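Local coordinates for ancylostoma secreted protein 2 (Necator americanus, PDB 4NUK) that binds divalent metal ions through a two-histidine site in a secreted hookworm CAP-superfamily (cysteine-rich secretory protein) domain, its biological role being less clear, at residues Ser44-Gln49 and Lys205-Ala210; Ala58-Lys63 and Lys191-Ser196; Cys84-Ser89 and Glu99-Ser104; Lys120-Glu125 and Val146-Gln151. All coordinates share one frame; numbering follows the deposited sequence.

Interaction 1: Ser44-Gln49 and Lys205-Ala210; sequences SVALGQ and KGLCSA
L47 reaches across to the backbone of K205 and G206 with its branched end, while A46 beside it sets its methyl against the next peptide. From CB the L47 chain leaves with CG anti to the carbonyl carbon (chi1 -62°), which brings the branched end (CG, CD1, CD2) toward the other segment. CG then meets K205 O at 3.5 Å, CD1 lies 3.6 Å from K205 O as well, and CD2 turns onto G206 CA at 3.8 Å. K205 O thus sits against CG and both methyls of L47, and its hydrogen bond comes from S43 OG. The segment 44-49 ends helix 28-46 of the CAP domain in a Schellman motif: G48 has positive phi, and G48 N bonds to V45 O and Q49 N to S44 O, each at 3.0 Å. G206 also has positive phi, in the turn that leads into the short, weakly bonded strand at 207-208, and its bare CA leaves room for L47 CD2. A46 CB points at this turn and touches G206 O at 3.6 Å. L207 CD2 lies 4.2 Å from A46 CB, and A46 and L207 both pack on M64 of strand 64-69.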
loop_
_atom_site.group_PDB
_atom_site.type_symbol
_atom_site.label_atom_id
_atom_site.label_comp_id
_atom_site.label_asym_id
_atom_site.label_seq_id
_atom_site.Cartn_x
_atom_site.Cartn_y
_atom_site.Cartn_z
ATOM N N SER A 44 0.720 -10.073 -7.586
ATOM C CA SER A 44 1.961 -10.417 -8.264
ATOM C C SER A 44 3.000 -10.878 -7.275
ATOM O O SER A 44 3.841 -11.690 -7.607
ATOM C CB SER A 44 2.505 -9.233 -9.066
ATOM O OG SER A 44 3.059 -8.254 -8.202
ATOM N N VAL A 45 2.949 -10.353 -6.056
ATOM C CA VAL A 45 3.855 -10.802 -5.003
ATOM C C VAL A 45 3.448 -12.175 -4.494
ATOM O O VAL A 45 4.275 -13.083 -4.401
ATOM C CB VAL A 45 3.901 -9.806 -3.833
ATOM C CG1 VAL A 45 4.688 -10.380 -2.656
ATOM C CG2 VAL A 45 4.521 -8.503 -4.292
ATOM N N ALA A 46 2.169 -12.325 -4.164
ATOM C CA ALA A 46 1.631 -13.615 -3.748
ATOM C C ALA A 46 2.014 -14.744 -4.707
ATOM O O ALA A 46 2.326 -15.851 -4.274
ATOM C CB ALA A 46 0.123 -13.541 -3.598
ATOM N N LEU A 47 2.017 -14.444 -6.005
ATOM C CA LEU A 47 2.252 -15.451 -7.048
ATOM C C LEU A 47 3.727 -15.751 -7.347
ATOM O O LEU A 47 4.035 -16.585 -8.190
ATOM C CB LEU A 47 1.539 -15.036 -8.337
ATOM C CG LEU A 47 0.013 -14.924 -8.267
ATOM C CD1 LEU A 47 -0.545 -14.400 -9.581
ATOM C CD2 LEU A 47 -0.607 -16.261 -7.911
ATOM N N GLY A 48 4.635 -15.064 -6.667
ATOM C CA GLY A 48 6.054 -15.303 -6.837
ATOM C C GLY A 48 6.595 -14.617 -8.068
ATOM O O GLY A 48 7.649 -14.984 -8.573
ATOM N N GLN A 49 5.888 -13.600 -8.540
ATOM C CA GLN A 49 6.239 -12.952 -9.799
ATOM C C GLN A 49 6.793 -11.544 -9.610
ATOM O O GLN A 49 6.853 -10.765 -10.567
ATOM C CB GLN A 49 5.014 -12.899 -10.714
ATOM C CG GLN A 49 4.348 -14.256 -10.956
ATOM C CD GLN A 49 2.918 -14.132 -11.483
ATOM O OE1 GLN A 49 2.372 -13.026 -11.605
ATOM N NE2 GLN A 49 2.302 -15.275 -11.793
ATOM N N LYS A 205 -5.643 -14.956 -9.076
ATOM C CA LYS A 205 -4.854 -13.847 -8.566
ATOM C C LYS A 205 -3.999 -14.241 -7.374
ATOM O O LYS A 205 -2.987 -13.612 -7.093
ATOM C CB LYS A 205 -5.766 -12.679 -8.214
ATOM C CG LYS A 205 -6.443 -12.074 -9.421
ATOM C CD LYS A 205 -7.321 -10.923 -9.003
ATOM C CE LYS A 205 -8.059 -10.328 -10.185
ATOM N NZ LYS A 205 -9.021 -9.291 -9.719
ATOM N N GLY A 206 -4.397 -15.288 -6.673
ATOM C CA GLY A 206 -3.602 -15.764 -5.561
ATOM C C GLY A 206 -3.854 -15.025 -4.271
ATOM O O GLY A 206 -3.065 -15.125 -3.337
ATOM N N LEU A 207 -4.967 -14.305 -4.208
ATOM C CA LEU A 207 -5.354 -13.578 -3.000
ATOM C C LEU A 207 -6.601 -14.184 -2.364
ATOM O O LEU A 207 -7.517 -14.605 -3.067
ATOM C CB LEU A 207 -5.664 -12.117 -3.328
ATOM C CG LEU A 207 -4.776 -11.353 -4.303
ATOM C CD1 LEU A 207 -5.384 -9.984 -4.621
ATOM C CD2 LEU A 207 -3.374 -11.216 -3.734
ATOM N N CYS A 208 -6.652 -14.208 -1.038
ATOM C CA CYS A 208 -7.877 -14.558 -0.349
ATOM C C CYS A 208 -8.993 -13.624 -0.789
ATOM O O CYS A 208 -8.819 -12.411 -0.783
ATOM C CB CYS A 208 -7.681 -14.454 1.154
ATOM S SG CYS A 208 -6.353 -15.508 1.760
ATOM N N SER A 209 -10.134 -14.191 -1.178
ATOM C CA SER A 209 -11.284 -13.390 -1.584
ATOM C C SER A 209 -11.701 -12.469 -0.446
ATOM O O SER A 209 -11.493 -12.791 0.722
ATOM C CB SER A 209 -12.470 -14.292 -1.941
ATOM O OG SER A 209 -12.072 -15.405 -2.716
ATOM N N ALA A 210 -12.298 -11.332 -0.780
ATOM C CA ALA A 210 -12.920 -10.483 0.236
ATOM C C ALA A 210 -14.209 -11.133 0.743
ATOM O O ALA A 210 -15.273 -10.938 0.157
ATOM C CB ALA A 210 -13.211 -9.103 -0.334
ATOM O OXT ALA A 210 -14.225 -11.876 1.733
#

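Interaction 2: Ala58-Lys63 and Lys191-Ser196; sequences APKAAK and KGEPCS
K60 and E193 both leave their backbones with CG anti to the carbonyl carbon (chi1 -65° and -59°), and their side chains run side by side in the same direction. The lysine is then extended until it bends at chi4, whereas the glutamate folds at chi2, so the aliphatic part of one lies along the carboxylate of the other. K60 CD is 3.5 Å from E193 OE1, and the charged ends form only a long salt bridge, K60 NZ to E193 OE1 at 3.8 Å. K191 CG lies 3.5 Å from P59 CB; beyond it the chain bends at chi2 and chi3 on the way to Q133 O, to which its NZ bonds. Between these pairs the backbones make a single bridge at A61 and K191. G192 N donates to K60 O at 3.2 Å, tilted well above the carbonyl plane. CA-H...O contacts extend the join: P194 CA meets A61 O at 3.2 Å, and A62 CA points almost straight at E193 O, in the type II turn E193-S196. One water donates to A61 O (2.8 Å) and accepts from C195 N (2.9 Å). The contact ties the loop between helix 28-46 and strand 64-69 to the long loop before strand 201-202, where C195 is disulfide-bonded to C201; A61 packs on A46 at the end of helix 28-46.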
loop_
_atom_site.group_PDB
_atom_site.type_symbol
_atom_site.label_atom_id
_atom_site.label_comp_id
_atom_site.label_asym_id
_atom_site.label_seq_id
_atom_site.Cartn_x
_atom_site.Cartn_y
_atom_site.Cartn_z
ATOM N N ALA A 58 10.237 -12.268 -4.560
ATOM C CA ALA A 58 9.680 -12.323 -3.218
ATOM C C ALA A 58 8.952 -13.643 -3.081
ATOM O O ALA A 58 8.316 -14.086 -4.029
ATOM C CB ALA A 58 8.736 -11.166 -2.969
ATOM N N PRO A 59 9.037 -14.272 -1.899
ATOM C CA PRO A 59 8.355 -15.550 -1.643
ATOM C C PRO A 59 6.858 -15.480 -1.907
ATOM O O PRO A 59 6.217 -14.457 -1.641
ATOM C CB PRO A 59 8.619 -15.811 -0.152
ATOM C CG PRO A 59 9.134 -14.520 0.409
ATOM C CD PRO A 59 9.795 -13.800 -0.725
ATOM N N LYS A 60 6.315 -16.565 -2.454
ATOM C CA LYS A 60 4.886 -16.689 -2.647
ATOM C C LYS A 60 4.205 -16.441 -1.307
ATOM O O LYS A 60 4.814 -16.645 -0.259
ATOM C CB LYS A 60 4.561 -18.090 -3.168
ATOM C CG LYS A 60 5.129 -18.392 -4.542
ATOM C CD LYS A 60 4.988 -19.870 -4.890
ATOM C CE LYS A 60 5.426 -20.166 -6.332
ATOM N NZ LYS A 60 6.129 -21.487 -6.440
ATOM N N ALA A 61 2.955 -15.989 -1.329
ATOM C CA ALA A 61 2.227 -15.774 -0.088
ATOM C C ALA A 61 1.110 -16.801 0.091
ATOM O O ALA A 61 0.357 -17.082 -0.843
ATOM C CB ALA A 61 1.668 -14.384 -0.050
ATOM N N ALA A 62 0.996 -17.342 1.303
ATOM C CA ALA A 62 0.013 -18.387 1.603
ATOM C C ALA A 62 -1.426 -17.878 1.686
ATOM O O ALA A 62 -2.363 -18.614 1.358
ATOM C CB ALA A 62 0.391 -19.124 2.889
ATOM N N LYS A 63 -1.600 -16.627 2.124
ATOM C CA LYS A 63 -2.931 -16.040 2.266
ATOM C C LYS A 63 -2.908 -14.512 2.190
ATOM O O LYS A 63 -3.280 -13.819 3.141
ATOM C CB LYS A 63 -3.580 -16.486 3.572
ATOM C CG LYS A 63 -2.776 -16.154 4.809
ATOM C CD LYS A 63 -3.469 -16.649 6.067
ATOM C CE LYS A 63 -4.873 -16.067 6.182
ATOM N NZ LYS A 63 -5.491 -16.361 7.512
ATOM N N LYS A 191 4.459 -17.099 4.378
ATOM C CA LYS A 191 4.975 -17.651 3.134
ATOM C C LYS A 191 4.341 -19.004 2.803
ATOM O O LYS A 191 3.966 -19.770 3.692
ATOM C CB LYS A 191 6.504 -17.743 3.183
ATOM C CG LYS A 191 7.194 -16.402 3.021
ATOM C CD LYS A 191 8.475 -16.322 3.870
ATOM C CE LYS A 191 9.352 -17.534 3.665
ATOM N NZ LYS A 191 10.623 -17.408 4.394
ATOM N N GLY A 192 4.227 -19.285 1.514
ATOM C CA GLY A 192 3.691 -20.550 1.056
ATOM C C GLY A 192 3.021 -20.405 -0.287
ATOM O O GLY A 192 3.002 -19.312 -0.863
ATOM N N GLU A 193 2.472 -21.510 -0.782
ATOM C CA GLU A 193 1.751 -21.510 -2.047
ATOM C C GLU A 193 0.534 -20.594 -1.960
ATOM O O GLU A 193 -0.138 -20.548 -0.932
ATOM C CB GLU A 193 1.309 -22.935 -2.428
ATOM C CG GLU A 193 2.437 -23.957 -2.576
ATOM C CD GLU A 193 3.457 -23.589 -3.660
ATOM O OE1 GLU A 193 3.111 -22.821 -4.597
ATOM O OE2 GLU A 193 4.611 -24.072 -3.565
ATOM N N PRO A 194 0.241 -19.874 -3.047
ATOM C CA PRO A 194 -0.864 -18.913 -3.097
ATOM C C PRO A 194 -2.175 -19.589 -2.743
ATOM O O PRO A 194 -2.354 -20.761 -3.079
ATOM C CB PRO A 194 -0.899 -18.498 -4.569
ATOM C CG PRO A 194 0.458 -18.836 -5.106
ATOM C CD PRO A 194 0.904 -20.036 -4.353
ATOM N N CYS A 195 -3.080 -18.864 -2.089
ATOM C CA CYS A 195 -4.402 -19.396 -1.739
ATOM C C CYS A 195 -4.318 -20.492 -0.663
ATOM O O CYS A 195 -5.313 -20.799 -0.011
ATOM C CB CYS A 195 -5.144 -19.938 -2.981
ATOM S SG CYS A 195 -5.799 -18.750 -4.256
ATOM N N SER A 196 -3.133 -21.065 -0.461
ATOM C CA SER A 196 -2.992 -22.277 0.363
ATOM C C SER A 196 -3.453 -22.196 1.827
ATOM O O SER A 196 -3.547 -23.225 2.499
ATOM C CB SER A 196 -1.553 -22.811 0.310
ATOM O OG SER A 196 -0.726 -22.224 1.307
HETATM O O HOH W 1 -2.360 -16.250 -1.021
#

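Interaction 3: Cys84-Ser89 and Glu99-Ser104; sequences CVFKHS and ENIFMS. With NI (nickel (II) ion), chain B.
The metal site of the CAP domain, which also takes zinc or copper, owes one of its two histidines to this contact, where the loop carrying H88 lies against strand 98-104. H88 NE2 binds the nickel ion at 2.3 Å, and NE2 of H148 is the other protein ligand. H88, H148, E99 and E125 are consistent with the His/Glu tetrad of the CAP cavity. The other ring nitrogen, H88 ND1, donates to E99 OE1 at 3.0 Å, meeting the anti lone pair of that oxygen, with ring and carboxylate nearly coplanar (20°). S89 N takes the syn lone pair of E99 OE1 at 2.8 Å, while S89 OG donates to E99 OE2 at 2.7 Å from above the carboxylate plane. N80 and Q176 also bond to E99 OE2. Farther along the strand, I101 CD1 sits over the centre of the F86 ring, a CH-pi contact 3.6 Å from the centroid, and I101 CG1 lies over one face of H88 near its rim. M103 CG comes to 3.5 Å from F86 CE1, and its sulfur makes an oblique Met-aromatic contact. The bond at ND1 and the metal at NE2 together fix the rotation of the H88 ring.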
loop_
_atom_site.group_PDB
_atom_site.type_symbol
_atom_site.label_atom_id
_atom_site.label_comp_id
_atom_site.label_asym_id
_atom_site.label_seq_id
_atom_site.Cartn_x
_atom_site.Cartn_y
_atom_site.Cartn_z
ATOM N N CYS A 84 -0.879 19.951 3.326
ATOM C CA CYS A 84 0.140 20.285 2.336
ATOM C C CYS A 84 1.543 20.427 2.942
ATOM O O CYS A 84 2.267 21.373 2.645
ATOM C CB CYS A 84 -0.264 21.555 1.555
ATOM S SG CYS A 84 -1.609 21.280 0.353
ATOM N N VAL A 85 1.907 19.489 3.806
ATOM C CA VAL A 85 3.266 19.390 4.301
ATOM C C VAL A 85 3.756 17.954 4.152
ATOM O O VAL A 85 3.083 17.016 4.588
ATOM C CB VAL A 85 3.368 19.828 5.762
ATOM C CG1 VAL A 85 4.549 19.157 6.421
ATOM C CG2 VAL A 85 3.512 21.325 5.836
ATOM N N PHE A 86 4.917 17.771 3.528
ATOM C CA PHE A 86 5.400 16.413 3.257
ATOM C C PHE A 86 5.890 15.762 4.546
ATOM O O PHE A 86 7.068 15.819 4.876
ATOM C CB PHE A 86 6.480 16.395 2.166
ATOM C CG PHE A 86 6.793 15.019 1.642
ATOM C CD1 PHE A 86 6.037 14.458 0.634
ATOM C CD2 PHE A 86 7.839 14.284 2.158
ATOM C CE1 PHE A 86 6.325 13.176 0.147
ATOM C CE2 PHE A 86 8.131 13.008 1.668
ATOM C CZ PHE A 86 7.377 12.463 0.657
ATOM N N LYS A 87 4.967 15.147 5.278
ATOM C CA LYS A 87 5.292 14.613 6.593
ATOM C C LYS A 87 4.362 13.463 6.940
ATOM O O LYS A 87 3.159 13.532 6.693
ATOM C CB LYS A 87 5.163 15.723 7.638
ATOM C CG LYS A 87 5.503 15.297 9.046
ATOM C CD LYS A 87 5.569 16.508 9.992
ATOM C CE LYS A 87 5.501 16.085 11.469
ATOM N NZ LYS A 87 6.642 15.222 11.926
ATOM N N HIS A 88 4.910 12.396 7.505
ATOM C CA HIS A 88 4.047 11.354 8.027
ATOM C C HIS A 88 3.210 11.948 9.155
ATOM O O HIS A 88 3.716 12.740 9.942
ATOM C CB HIS A 88 4.859 10.161 8.516
ATOM C CG HIS A 88 5.177 9.182 7.431
ATOM N ND1 HIS A 88 4.204 8.452 6.784
ATOM C CD2 HIS A 88 6.354 8.835 6.861
ATOM C CE1 HIS A 88 4.766 7.692 5.862
ATOM N NE2 HIS A 88 6.069 7.908 5.887
ATOM N N SER A 89 1.921 11.611 9.205
ATOM C CA SER A 89 1.067 12.100 10.287
ATOM C C SER A 89 1.475 11.421 11.591
ATOM O O SER A 89 2.137 10.379 11.560
ATOM C CB SER A 89 -0.398 11.825 9.974
ATOM O OG SER A 89 -0.618 10.442 9.751
ATOM N N GLU A 99 0.471 4.233 6.952
ATOM C CA GLU A 99 0.488 5.381 6.061
ATOM C C GLU A 99 1.665 5.335 5.099
ATOM O O GLU A 99 2.802 5.056 5.504
ATOM C CB GLU A 99 0.569 6.679 6.860
ATOM C CG GLU A 99 0.386 7.948 6.015
ATOM C CD GLU A 99 0.420 9.204 6.872
ATOM O OE1 GLU A 99 1.523 9.545 7.357
ATOM O OE2 GLU A 99 -0.656 9.818 7.099
ATOM N N ASN A 100 1.380 5.599 3.824
ATOM C CA ASN A 100 2.414 5.815 2.831
ATOM C C ASN A 100 2.258 7.235 2.311
ATOM O O ASN A 100 1.130 7.718 2.176
ATOM C CB ASN A 100 2.310 4.817 1.662
ATOM C CG ASN A 100 2.881 3.449 1.992
ATOM O OD1 ASN A 100 3.596 3.271 2.986
ATOM N ND2 ASN A 100 2.555 2.461 1.151
ATOM N N ILE A 101 3.377 7.909 2.029
ATOM C CA ILE A 101 3.312 9.235 1.409
ATOM C C ILE A 101 4.173 9.369 0.177
ATOM O O ILE A 101 5.144 8.642 -0.003
ATOM C CB ILE A 101 3.604 10.413 2.379
ATOM C CG1 ILE A 101 5.074 10.501 2.769
ATOM C CG2 ILE A 101 2.694 10.379 3.601
ATOM C CD1 ILE A 101 5.356 11.743 3.647
ATOM N N PHE A 102 3.803 10.315 -0.677
ATOM C CA PHE A 102 4.490 10.511 -1.940
ATOM C C PHE A 102 4.196 11.892 -2.467
ATOM O O PHE A 102 3.095 12.416 -2.280
ATOM C CB PHE A 102 3.992 9.480 -2.952
ATOM C CG PHE A 102 4.493 9.698 -4.361
ATOM C CD1 PHE A 102 5.725 9.198 -4.755
ATOM C CD2 PHE A 102 3.709 10.346 -5.293
ATOM C CE1 PHE A 102 6.177 9.380 -6.052
ATOM C CE2 PHE A 102 4.143 10.527 -6.582
ATOM C CZ PHE A 102 5.385 10.044 -6.968
ATOM N N MET A 103 5.175 12.476 -3.145
ATOM C CA MET A 103 4.938 13.712 -3.867
ATOM C C MET A 103 5.510 13.698 -5.285
ATOM O O MET A 103 6.538 13.090 -5.556
ATOM C CB MET A 103 5.464 14.923 -3.089
ATOM C CG MET A 103 6.959 14.939 -2.853
ATOM S SD MET A 103 7.624 16.625 -2.924
ATOM C CE MET A 103 7.710 16.847 -4.696
ATOM N N SER A 104 4.801 14.367 -6.184
ATOM C CA SER A 104 5.304 14.703 -7.495
ATOM C C SER A 104 5.456 16.216 -7.559
ATOM O O SER A 104 4.618 16.944 -7.032
ATOM C CB SER A 104 4.303 14.271 -8.556
ATOM O OG SER A 104 4.634 14.846 -9.804
HETATM NI NI NI B . 7.621 6.321 5.394
#

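Interaction 4: Lys120-Glu125 and Val146-Gln151; sequences KAWFGE and VGHYTQ. With NI (nickel (II) ion), chain B.
E125 and H148 meet in the close-packed part of this contact, where one carboxylate oxygen accepts from two peptide N-H groups at the start of helix 147-152. E125 OE1 accepts from H148 N at 2.9 Å through its syn lone pair and from Y149 N at 3.0 Å from above the carboxylate plane. The extended glutamate chain, CG anti to the carbonyl carbon (chi1 -79°), carries OE2 beside the imidazole, 3.2 Å from H148 ND1, with the two planes 28° apart. W122 CD1 reaches H148 ND1 at 3.5 Å, the indole crossing the ring obliquely. F123 and Y149 belong to the packed side too: the edge of the tyrosine faces the phenylalanine ring in an offset edge-to-face pair, centroids 5.5 Å apart, with F123 also lying on L41 and V45 of helix 28-46. The contrasting side is the partly exposed H148, whose imidazole is turned to the metal. Its other ring nitrogen, NE2, binds the nickel ion at 2.5 Å, H88 being the second protein ligand. E125 OE1 satisfies two N-H groups of the first turn, and its negative charge would probably suit that helix end; by gripping the backbone of H148 it also positions this metal ligand.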
loop_
_atom_site.group_PDB
_atom_site.type_symbol
_atom_site.label_atom_id
_atom_site.label_comp_id
_atom_site.label_asym_id
_atom_site.label_seq_id
_atom_site.Cartn_x
_atom_site.Cartn_y
_atom_site.Cartn_z
ATOM N N LYS A 120 3.457 2.840 -7.789
ATOM C CA LYS A 120 4.636 2.274 -8.443
ATOM C C LYS A 120 5.876 2.550 -7.627
ATOM O O LYS A 120 6.709 1.662 -7.421
ATOM C CB LYS A 120 4.806 2.826 -9.859
ATOM C CG LYS A 120 3.851 2.187 -10.847
ATOM C CD LYS A 120 4.014 2.775 -12.250
ATOM C CE LYS A 120 3.222 1.971 -13.273
ATOM N NZ LYS A 120 3.449 2.451 -14.664
ATOM N N ALA A 121 5.989 3.791 -7.166
ATOM C CA ALA A 121 7.147 4.219 -6.408
ATOM C C ALA A 121 7.245 3.508 -5.059
ATOM O O ALA A 121 8.338 3.186 -4.624
ATOM C CB ALA A 121 7.126 5.724 -6.228
ATOM N N TRP A 122 6.108 3.264 -4.402
ATOM C CA TRP A 122 6.110 2.549 -3.125
ATOM C C TRP A 122 6.469 1.092 -3.354
ATOM O O TRP A 122 7.341 0.535 -2.689
ATOM C CB TRP A 122 4.751 2.645 -2.410
ATOM C CG TRP A 122 4.374 4.034 -1.997
ATOM C CD1 TRP A 122 5.220 5.028 -1.618
ATOM C CD2 TRP A 122 3.055 4.590 -1.947
ATOM N NE1 TRP A 122 4.518 6.161 -1.332
ATOM C CE2 TRP A 122 3.183 5.920 -1.517
ATOM C CE3 TRP A 122 1.774 4.081 -2.196
ATOM C CZ2 TRP A 122 2.084 6.756 -1.335
ATOM C CZ3 TRP A 122 0.685 4.912 -2.030
ATOM C CH2 TRP A 122 0.844 6.235 -1.601
ATOM N N PHE A 123 5.792 0.471 -4.304
ATOM C CA PHE A 123 6.085 -0.917 -4.616
ATOM C C PHE A 123 7.544 -1.063 -5.056
ATOM O O PHE A 123 8.224 -2.015 -4.681
ATOM C CB PHE A 123 5.139 -1.439 -5.702
ATOM C CG PHE A 123 5.236 -2.917 -5.914
ATOM C CD1 PHE A 123 4.685 -3.796 -4.994
ATOM C CD2 PHE A 123 5.901 -3.433 -7.014
ATOM C CE1 PHE A 123 4.779 -5.155 -5.173
ATOM C CE2 PHE A 123 6.010 -4.800 -7.189
ATOM C CZ PHE A 123 5.448 -5.664 -6.270
ATOM N N GLY A 124 8.023 -0.096 -5.830
ATOM C CA GLY A 124 9.369 -0.137 -6.364
ATOM C C GLY A 124 10.450 -0.353 -5.331
ATOM O O GLY A 124 11.573 -0.671 -5.681
ATOM N N GLU A 125 10.133 -0.183 -4.057
ATOM C CA GLU A 125 11.156 -0.362 -3.030
ATOM C C GLU A 125 11.704 -1.795 -2.986
ATOM O O GLU A 125 12.859 -2.019 -2.638
ATOM C CB GLU A 125 10.635 0.070 -1.659
ATOM C CG GLU A 125 10.653 1.572 -1.452
ATOM C CD GLU A 125 9.815 2.029 -0.274
ATOM O OE1 GLU A 125 9.320 1.179 0.506
ATOM O OE2 GLU A 125 9.626 3.257 -0.145
ATOM N N VAL A 146 12.361 -0.087 3.207
ATOM C CA VAL A 146 11.364 -0.625 2.283
ATOM C C VAL A 146 9.963 -0.607 2.885
ATOM O O VAL A 146 9.126 -1.442 2.536
ATOM C CB VAL A 146 11.678 -2.078 1.879
ATOM C CG1 VAL A 146 12.959 -2.140 1.085
ATOM C CG2 VAL A 146 11.753 -2.963 3.110
ATOM N N GLY A 147 9.714 0.341 3.780
ATOM C CA GLY A 147 8.502 0.345 4.577
ATOM C C GLY A 147 7.243 0.727 3.822
ATOM O O GLY A 147 6.119 0.564 4.314
ATOM N N HIS A 148 7.412 1.254 2.624
ATOM C CA HIS A 148 6.243 1.608 1.842
ATOM C C HIS A 148 5.796 0.401 1.061
ATOM O O HIS A 148 4.602 0.157 0.909
ATOM C CB HIS A 148 6.548 2.789 0.932
ATOM C CG HIS A 148 6.777 4.067 1.681
ATOM N ND1 HIS A 148 7.402 5.161 1.124
ATOM C CD2 HIS A 148 6.458 4.423 2.946
ATOM C CE1 HIS A 148 7.467 6.131 2.016
ATOM N NE2 HIS A 148 6.901 5.709 3.130
ATOM N N TYR A 149 6.766 -0.358 0.570
ATOM C CA TYR A 149 6.474 -1.641 -0.046
ATOM C C TYR A 149 5.846 -2.599 0.964
ATOM O O TYR A 149 4.816 -3.206 0.682
ATOM C CB TYR A 149 7.740 -2.272 -0.640
ATOM C CG TYR A 149 7.604 -3.759 -0.869
ATOM C CD1 TYR A 149 6.922 -4.254 -1.974
ATOM C CD2 TYR A 149 8.132 -4.665 0.037
ATOM C CE1 TYR A 149 6.777 -5.607 -2.176
ATOM C CE2 TYR A 149 8.003 -6.028 -0.153
ATOM C CZ TYR A 149 7.322 -6.496 -1.261
ATOM O OH TYR A 149 7.196 -7.852 -1.452
ATOM N N THR A 150 6.464 -2.741 2.137
ATOM C CA THR A 150 5.982 -3.719 3.113
ATOM C C THR A 150 4.540 -3.417 3.530
ATOM O O THR A 150 3.761 -4.326 3.749
ATOM C CB THR A 150 6.894 -3.843 4.350
ATOM O OG1 THR A 150 6.978 -2.583 5.012
ATOM C CG2 THR A 150 8.313 -4.296 3.947
ATOM N N GLN A 151 4.184 -2.146 3.619
ATOM C CA GLN A 151 2.822 -1.787 3.955
ATOM C C GLN A 151 1.877 -2.085 2.789
ATOM O O GLN A 151 0.708 -2.424 2.992
ATOM C CB GLN A 151 2.727 -0.319 4.396
ATOM C CG GLN A 151 1.311 0.164 4.729
ATOM C CD GLN A 151 0.612 -0.635 5.837
ATOM O OE1 GLN A 151 -0.067 -1.627 5.567
ATOM N NE2 GLN A 151 0.751 -0.180 7.083
HETATM NI NI NI B . 7.621 6.321 5.394
#

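From the N terminus, helix 28-46 ends at 44-49, whose partner 205-210 forms the C terminus, so interaction 1 closes the widest loop. Interaction 2 follows within it, joining 58-63 to 191-196, and the two touch through the A46 O to A61 N backbone bond, tying the helix end to the C-terminal loops. Interactions 3 and 4 fall inside both loops and come in series: 84-89 with 99-104 closes before 120-125 opens toward 146-151. No loops cross. Interactions 3 and 4 share the nickel ion, and W122 NE1 to I101 O and N100 ND2 to H148 O join strand 98-104 to helices 111-123 and 147-152. V45 packs on F123 and Y149, linking interactions 1 and 4.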